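PDB 1M72: caspase-1 subunit p19/18 from Spodoptera frugiperda, which forms part of a cysteine endopeptidase of the caspase family that probably acts in the activation cascade executing apoptosis. Local coordinates for residues M93-A98 against C135-G140; F145-C150 against F182-S187. All coordinates share one frame; numbering follows the deposited sequence.

Contact 1 of 2, residues M93-A98 against C135-G140. With EDO (1,2-ethanediol), chain H.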
ATOM      1  N   MET C  93       7.672  16.950  19.167  1.00 39.23           N
ATOM      2  CA  MET C  93       8.917  17.664  18.938  1.00 36.99           C
ATOM      3  C   MET C  93       8.838  18.577  17.714  1.00 36.05           C
ATOM      4  O   MET C  93       7.879  18.549  16.951  1.00 35.52           O
ATOM      5  CB  MET C  93      10.045  16.657  18.772  1.00 37.00           C
ATOM      6  CG  MET C  93      10.136  15.707  19.951  1.00 35.79           C
ATOM      7  SD  MET C  93      11.492  14.619  19.770  1.00 37.77           S
ATOM      8  CE  MET C  93      12.291  14.696  21.467  1.00 38.86           C
ATOM      9  N   ASP C  94       9.855  19.392  17.532  1.00 33.85           N
ATOM     10  CA  ASP C  94       9.885  20.293  16.401  1.00 34.72           C
ATOM     11  C   ASP C  94      10.707  19.654  15.280  1.00 32.64           C
ATOM     12  O   ASP C  94      11.928  19.550  15.367  1.00 31.26           O
ATOM     13  CB  ASP C  94      10.491  21.629  16.844  1.00 38.01           C
ATOM     14  CG  ASP C  94      10.619  22.620  15.704  1.00 38.67           C
ATOM     15  OD1 ASP C  94      10.234  22.314  14.550  1.00 37.15           O
ATOM     16  OD2 ASP C  94      11.122  23.717  15.977  1.00 44.44           O
ATOM     17  N   HIS C  95      10.018  19.220  14.230  1.00 32.54           N
ATOM     18  CA  HIS C  95      10.661  18.547  13.103  1.00 30.53           C
ATOM     19  C   HIS C  95      11.018  19.472  11.946  1.00 30.05           C
ATOM     20  O   HIS C  95      11.384  19.006  10.857  1.00 30.17           O
ATOM     21  CB  HIS C  95       9.745  17.420  12.614  1.00 27.72           C
ATOM     22  CG  HIS C  95       9.558  16.343  13.621  1.00 26.32           C
ATOM     23  ND1 HIS C  95      10.473  15.329  13.799  1.00 27.40           N
ATOM     24  CD2 HIS C  95       8.608  16.167  14.567  1.00 26.25           C
ATOM     25  CE1 HIS C  95      10.096  14.580  14.814  1.00 24.78           C
ATOM     26  NE2 HIS C  95       8.969  15.067  15.299  1.00 24.54           N
ATOM     27  N   SER C  96      10.941  20.776  12.198  1.00 29.59           N
ATOM     28  CA  SER C  96      11.233  21.782  11.175  1.00 31.10           C
ATOM     29  C   SER C  96      12.509  21.535  10.392  1.00 29.34           C
ATOM     30  O   SER C  96      12.525  21.696   9.178  1.00 29.50           O
ATOM     31  CB  SER C  96      11.290  23.178  11.799  1.00 30.64           C
ATOM     32  OG  SER C  96      10.004  23.579  12.250  1.00 34.36           O
ATOM     33  N   ASP C  97      13.571  21.131  11.070  1.00 29.20           N
ATOM     34  CA  ASP C  97      14.821  20.921  10.346  1.00 33.35           C
ATOM     35  C   ASP C  97      15.138  19.493   9.926  1.00 30.09           C
ATOM     36  O   ASP C  97      16.273  19.205   9.543  1.00 30.77           O
ATOM     37  CB  ASP C  97      16.007  21.547  11.114  1.00 34.22           C
ATOM     38  CG  ASP C  97      15.873  23.084  11.239  1.00 36.05           C
ATOM     39  OD1 ASP C  97      15.470  23.733  10.262  1.00 33.38           O
ATOM     40  OD2 ASP C  97      16.156  23.646  12.318  1.00 41.95           O
ATOM     41  N   ALA C  98      14.121  18.629   9.950  1.00 27.27           N
ATOM     42  CA  ALA C  98      14.286  17.230   9.523  1.00 27.75           C
ATOM     43  C   ALA C  98      13.597  16.956   8.158  1.00 25.17           C
ATOM     44  O   ALA C  98      12.573  17.544   7.840  1.00 25.31           O
ATOM     45  CB  ALA C  98      13.711  16.282  10.586  1.00 23.90           C
ATOM     46  N   CYS C 135       0.965  17.048  13.916  1.00 29.97           N
ATOM     47  CA  CYS C 135       2.399  17.281  13.823  1.00 28.16           C
ATOM     48  C   CYS C 135       2.742  18.134  12.558  1.00 29.14           C
ATOM     49  O   CYS C 135       3.299  17.632  11.557  1.00 30.17           O
ATOM     50  CB  CYS C 135       3.129  15.934  13.816  1.00 28.52           C
ATOM     51  SG  CYS C 135       4.918  16.032  13.952  1.00 32.56           S
ATOM     52  N   PRO C 136       2.414  19.446  12.609  1.00 25.20           N
ATOM     53  CA  PRO C 136       2.636  20.427  11.542  1.00 23.23           C
ATOM     54  C   PRO C 136       4.083  20.490  11.051  1.00 21.02           C
ATOM     55  O   PRO C 136       4.301  20.650   9.871  1.00 24.70           O
ATOM     56  CB  PRO C 136       2.199  21.764  12.170  1.00 24.03           C
ATOM     57  CG  PRO C 136       1.372  21.386  13.325  1.00 27.33           C
ATOM     58  CD  PRO C 136       1.966  20.110  13.843  1.00 26.65           C
ATOM     59  N   THR C 137       5.077  20.349  11.919  1.00 21.32           N
ATOM     60  CA  THR C 137       6.460  20.429  11.428  1.00 21.04           C
ATOM     61  C   THR C 137       6.952  19.273  10.541  1.00 23.99           C
ATOM     62  O   THR C 137       8.107  19.285  10.086  1.00 24.89           O
ATOM     63  CB  THR C 137       7.450  20.676  12.578  1.00 21.77           C
ATOM     64  OG1 THR C 137       7.521  19.532  13.430  1.00 23.22           O
ATOM     65  CG2 THR C 137       6.976  21.902  13.422  1.00 23.97           C
ATOM     66  N   LEU C 138       6.105  18.251  10.323  1.00 24.44           N
ATOM     67  CA  LEU C 138       6.477  17.175   9.406  1.00 23.90           C
ATOM     68  C   LEU C 138       5.453  17.283   8.280  1.00 25.23           C
ATOM     69  O   LEU C 138       5.377  16.426   7.401  1.00 27.25           O
ATOM     70  CB  LEU C 138       6.415  15.783  10.058  1.00 24.13           C
ATOM     71  CG  LEU C 138       7.514  15.248  11.001  1.00 18.53           C
ATOM     72  CD1 LEU C 138       7.023  13.948  11.609  1.00 19.76           C
ATOM     73  CD2 LEU C 138       8.853  15.013  10.265  1.00 20.70           C
ATOM     74  N   ALA C 139       4.662  18.352   8.292  1.00 22.74           N
ATOM     75  CA  ALA C 139       3.667  18.507   7.240  1.00 23.54           C
ATOM     76  C   ALA C 139       4.351  18.684   5.882  1.00 23.77           C
ATOM     77  O   ALA C 139       5.233  19.537   5.709  1.00 20.94           O
ATOM     78  CB  ALA C 139       2.735  19.699   7.530  1.00 18.71           C
ATOM     79  N   GLY C 140       3.928  17.854   4.935  1.00 23.28           N
ATOM     80  CA  GLY C 140       4.469  17.894   3.589  1.00 25.04           C
ATOM     81  C   GLY C 140       5.716  17.040   3.465  1.00 23.83           C
ATOM     82  O   GLY C 140       6.335  16.962   2.389  1.00 23.62           O
TER
HETATM   83  C1  EDO H 503       9.730  17.884   1.884  1.00 24.69           C
HETATM   84  O1  EDO H 503       8.628  17.640   1.034  1.00 30.31           O
HETATM   85  C2  EDO H 503      10.394  16.589   2.256  1.00 30.96           C
HETATM   86  O2  EDO H 503      11.005  16.771   3.515  1.00 27.94           O
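H95 sits against T137 and L138 where, in the caspase fold, the loop between helix 80-92 and strand 98-106 meets the loop before strand 143-148. The first loop forms an Asx turn at D94, then a type I beta turn from H95 to A98. The second makes a 3-10 turn at residues 136-138. The one hydrogen bond across them runs from N of H95 to OG1 of T137, 2.6 Å, with an N-H...O angle of 154°. T137 sets its hydroxyl between its own N and carbonyl carbon (chi1 68°), which directs OG1 at the N-H of H95. The same oxygen lies in the plane of the H95 ring, at its edge. The other branch of T137, CG2, reaches D94 OD1 at 3.5 Å, and the two side chains cross at about a right angle. N of S96 meets OD1 of D94 from above the carboxylate plane at 2.9 Å. OG of S96 reaches the syn lone pair of D94 OD1 at 2.6 Å. These two bonds hold the carboxylate beside T137.

H95 turns its ring back beside its own N (chi1 -65°). CD1 of L138 lies over one face of the H95 ring, a CH-pi contact 4.1 Å from the ring centroid and offset toward the rim. CD2 of L138 meets CB of H95 at 3.5 Å. SG of C135 approaches the ring obliquely, 3.7 Å from CD2 of H95. NE2 of H95 is hydrogen-bonded to O of T90, which further fixes the ring. An ethanediol, probably from the crystallisation liquor, donates from O1 to O of G140, 2.7 Å away.

Contact 2 of 2, residues F145-C150 against F182-S187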
ATOM      1  N   PHE C 145       6.947   4.082   8.117  1.00 21.07           N
ATOM      2  CA  PHE C 145       6.679   3.089   9.135  1.00 20.09           C
ATOM      3  C   PHE C 145       7.011   1.697   8.636  1.00 21.68           C
ATOM      4  O   PHE C 145       6.528   1.281   7.585  1.00 19.53           O
ATOM      5  CB  PHE C 145       5.212   3.177   9.579  1.00 16.35           C
ATOM      6  CG  PHE C 145       4.875   4.502  10.200  1.00 21.25           C
ATOM      7  CD1 PHE C 145       4.622   5.618   9.394  1.00 20.32           C
ATOM      8  CD2 PHE C 145       4.946   4.676  11.582  1.00 20.74           C
ATOM      9  CE1 PHE C 145       4.460   6.889   9.936  1.00 21.08           C
ATOM     10  CE2 PHE C 145       4.786   5.939  12.146  1.00 25.74           C
ATOM     11  CZ  PHE C 145       4.547   7.053  11.328  1.00 21.47           C
ATOM     12  N   PHE C 146       7.840   0.980   9.397  1.00 20.96           N
ATOM     13  CA  PHE C 146       8.200  -0.365   9.015  1.00 22.54           C
ATOM     14  C   PHE C 146       7.811  -1.320  10.112  1.00 23.55           C
ATOM     15  O   PHE C 146       8.194  -1.145  11.272  1.00 22.63           O
ATOM     16  CB  PHE C 146       9.688  -0.453   8.717  1.00 22.71           C
ATOM     17  CG  PHE C 146      10.084   0.340   7.532  1.00 23.02           C
ATOM     18  CD1 PHE C 146      10.389   1.706   7.660  1.00 19.77           C
ATOM     19  CD2 PHE C 146      10.115  -0.249   6.278  1.00 23.44           C
ATOM     20  CE1 PHE C 146      10.723   2.466   6.542  1.00 19.75           C
ATOM     21  CE2 PHE C 146      10.449   0.501   5.132  1.00 21.58           C
ATOM     22  CZ  PHE C 146      10.756   1.874   5.268  1.00 19.70           C
ATOM     23  N   ILE C 147       7.049  -2.340   9.740  1.00 20.95           N
ATOM     24  CA  ILE C 147       6.589  -3.275  10.740  1.00 19.26           C
ATOM     25  C   ILE C 147       6.935  -4.715  10.483  1.00 19.75           C
ATOM     26  O   ILE C 147       6.493  -5.320   9.481  1.00 21.45           O
ATOM     27  CB  ILE C 147       5.060  -3.147  10.909  1.00 22.20           C
ATOM     28  CG1 ILE C 147       4.723  -1.708  11.323  1.00 21.45           C
ATOM     29  CG2 ILE C 147       4.548  -4.147  11.959  1.00 16.35           C
ATOM     30  CD1 ILE C 147       3.388  -1.355  10.984  1.00 25.54           C
ATOM     31  N   GLN C 148       7.763  -5.269  11.362  1.00 20.67           N
ATOM     32  CA  GLN C 148       8.103  -6.701  11.269  1.00 19.21           C
ATOM     33  C   GLN C 148       7.276  -7.355  12.391  1.00 18.42           C
ATOM     34  O   GLN C 148       7.568  -7.163  13.557  1.00 16.31           O
ATOM     35  CB  GLN C 148       9.586  -6.933  11.495  1.00 13.85           C
ATOM     36  CG  GLN C 148      10.009  -8.434  11.655  1.00 11.59           C
ATOM     37  CD  GLN C 148       9.456  -9.321  10.561  1.00 15.03           C
ATOM     38  OE1 GLN C 148       9.545  -9.015   9.362  1.00 19.90           O
ATOM     39  NE2 GLN C 148       8.877 -10.433  10.963  1.00 14.91           N
ATOM     40  N   ALA C 149       6.231  -8.082  12.004  1.00 20.48           N
ATOM     41  CA  ALA C 149       5.311  -8.767  12.924  1.00 22.61           C
ATOM     42  C   ALA C 149       4.276  -9.527  12.091  1.00 26.08           C
ATOM     43  O   ALA C 149       4.041  -9.176  10.918  1.00 28.32           O
ATOM     44  CB  ALA C 149       4.601  -7.759  13.847  1.00 22.60           C
ATOM     45  N   CYS C 150       3.666 -10.573  12.654  1.00 24.74           N
ATOM     46  CA  CYS C 150       2.668 -11.308  11.877  1.00 25.80           C
ATOM     47  C   CYS C 150       1.393 -10.486  11.856  1.00 26.12           C
ATOM     48  O   CYS C 150       1.145  -9.721  12.791  1.00 19.97           O
ATOM     49  CB  CYS C 150       2.329 -12.628  12.547  1.00 26.89           C
ATOM     50  SG  CYS C 150       3.637 -13.822  12.430  1.00 29.77           S
ATOM     51  N   PHE C 182       2.313   9.345   4.015  1.00 21.40           N
ATOM     52  CA  PHE C 182       2.648   8.242   4.894  1.00 23.53           C
ATOM     53  C   PHE C 182       3.014   7.068   3.988  1.00 24.13           C
ATOM     54  O   PHE C 182       2.420   6.879   2.901  1.00 23.57           O
ATOM     55  CB  PHE C 182       1.445   7.831   5.786  1.00 20.38           C
ATOM     56  CG  PHE C 182       1.193   8.762   6.947  1.00 22.39           C
ATOM     57  CD1 PHE C 182       1.628   8.423   8.248  1.00 20.39           C
ATOM     58  CD2 PHE C 182       0.543   9.992   6.746  1.00 18.52           C
ATOM     59  CE1 PHE C 182       1.427   9.303   9.344  1.00 20.54           C
ATOM     60  CE2 PHE C 182       0.328  10.874   7.823  1.00 22.20           C
ATOM     61  CZ  PHE C 182       0.778  10.532   9.141  1.00 19.39           C
ATOM     62  N   LEU C 183       3.999   6.308   4.445  1.00 22.35           N
ATOM     63  CA  LEU C 183       4.415   5.101   3.789  1.00 20.91           C
ATOM     64  C   LEU C 183       4.405   4.082   4.922  1.00 19.63           C
ATOM     65  O   LEU C 183       5.101   4.250   5.930  1.00 16.85           O
ATOM     66  CB  LEU C 183       5.817   5.214   3.238  1.00 25.61           C
ATOM     67  CG  LEU C 183       6.358   3.910   2.611  1.00 25.33           C
ATOM     68  CD1 LEU C 183       5.467   3.504   1.485  1.00 20.19           C
ATOM     69  CD2 LEU C 183       7.797   4.136   2.131  1.00 22.12           C
ATOM     70  N   ILE C 184       3.625   3.025   4.754  1.00 18.38           N
ATOM     71  CA  ILE C 184       3.519   2.031   5.796  1.00 20.24           C
ATOM     72  C   ILE C 184       3.791   0.671   5.205  1.00 21.48           C
ATOM     73  O   ILE C 184       2.951   0.089   4.452  1.00 18.85           O
ATOM     74  CB  ILE C 184       2.087   2.051   6.475  1.00 21.60           C
ATOM     75  CG1 ILE C 184       1.818   3.421   7.096  1.00 18.02           C
ATOM     76  CG2 ILE C 184       2.003   0.943   7.575  1.00 18.59           C
ATOM     77  CD1 ILE C 184       0.382   3.601   7.654  1.00 19.01           C
ATOM     78  N   ALA C 185       4.967   0.168   5.585  1.00 20.62           N
ATOM     79  CA  ALA C 185       5.450  -1.118   5.123  1.00 21.18           C
ATOM     80  C   ALA C 185       5.387  -2.259   6.141  1.00 21.82           C
ATOM     81  O   ALA C 185       6.100  -2.259   7.153  1.00 19.76           O
ATOM     82  CB  ALA C 185       6.844  -0.990   4.620  1.00 19.01           C
ATOM     83  N   PHE C 186       4.527  -3.229   5.832  1.00 21.17           N
ATOM     84  CA  PHE C 186       4.386  -4.433   6.650  1.00 22.70           C
ATOM     85  C   PHE C 186       5.171  -5.570   5.978  1.00 20.43           C
ATOM     86  O   PHE C 186       5.179  -5.717   4.745  1.00 20.72           O
ATOM     87  CB  PHE C 186       2.906  -4.845   6.805  1.00 20.88           C
ATOM     88  CG  PHE C 186       2.215  -4.260   8.044  1.00 22.21           C
ATOM     89  CD1 PHE C 186       1.572  -3.019   7.992  1.00 22.88           C
ATOM     90  CD2 PHE C 186       2.146  -4.996   9.236  1.00 22.86           C
ATOM     91  CE1 PHE C 186       0.857  -2.521   9.100  1.00 25.36           C
ATOM     92  CE2 PHE C 186       1.434  -4.508  10.357  1.00 23.31           C
ATOM     93  CZ  PHE C 186       0.792  -3.281  10.290  1.00 23.99           C
ATOM     94  N   SER C 187       5.858  -6.336   6.806  1.00 18.59           N
ATOM     95  CA  SER C 187       6.645  -7.487   6.384  1.00 17.83           C
ATOM     96  C   SER C 187       5.790  -8.506   5.657  1.00 19.88           C
ATOM     97  O   SER C 187       6.283  -9.304   4.878  1.00 19.43           O
ATOM     98  CB  SER C 187       7.250  -8.185   7.615  1.00 17.33           C
ATOM     99  OG  SER C 187       6.239  -8.642   8.529  1.00 18.50           O
TER
HETATM  100  O   HOH W   1       3.888  -7.433   8.742  1.00 37.77           O
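OG of S187 is gripped by two groups: a water at 2.7 Å and OG of S194. The same water donates to O of A149 at 2.8 Å and, weakly, to O of I147. It thus bridges the two segments where they leave a pair of parallel strands, next to C150, the probable catalytic cysteine, which is covalently linked to the bound peptide. Q148 sends CG anti to its N (chi1 170°) and then bends at chi2, which brings OE1 against CB of S187. NE2 of Q148 is hydrogen-bonded to OG of S194 and to an acidic side chain of the peptide.

Four backbone bonds tie the strands, with F145 beside I184. I147 and F186 lie side by side, and CD1 of I147 sits over one face of the F186 ring, 3.6 Å from its centroid. CE1 of F145 meets CD1 of F182 obliquely at 3.6 Å. On the other sheet face, CB of A185 touches CD2 of F146 at 3.7 Å.

In the six-stranded caspase sheet the pair lies between strand 98-106 and the antiparallel strand 254-257. Helices 203-215 and 221-235 cover the F146 and L183 face, and W127 of helix 125-128 packs on I147, I184 and F186.

Helix 80-92 leads into 93-98, and strand 98-106 follows. Contact 1 closes the loop that runs through this strand, the small three-stranded sheet and helix 125-128, and returns at 135-140. Strand 143-148 starts soon after and pairs with strand 98-106. Contact 2 spans the region from 145-150 to 182-187, which holds the predicted propeptide 157-167 and the untraced residues 164-171. In the mature enzyme it therefore probably pairs the large subunit with the small one. The two contacts are in series and neither nest nor cross. Contact 1 joins the loops entering strands 98-106 and 143-148. Contact 2 continues the sheet to strand 182-186, and its 145-150 side ends at the probable active-site cysteine.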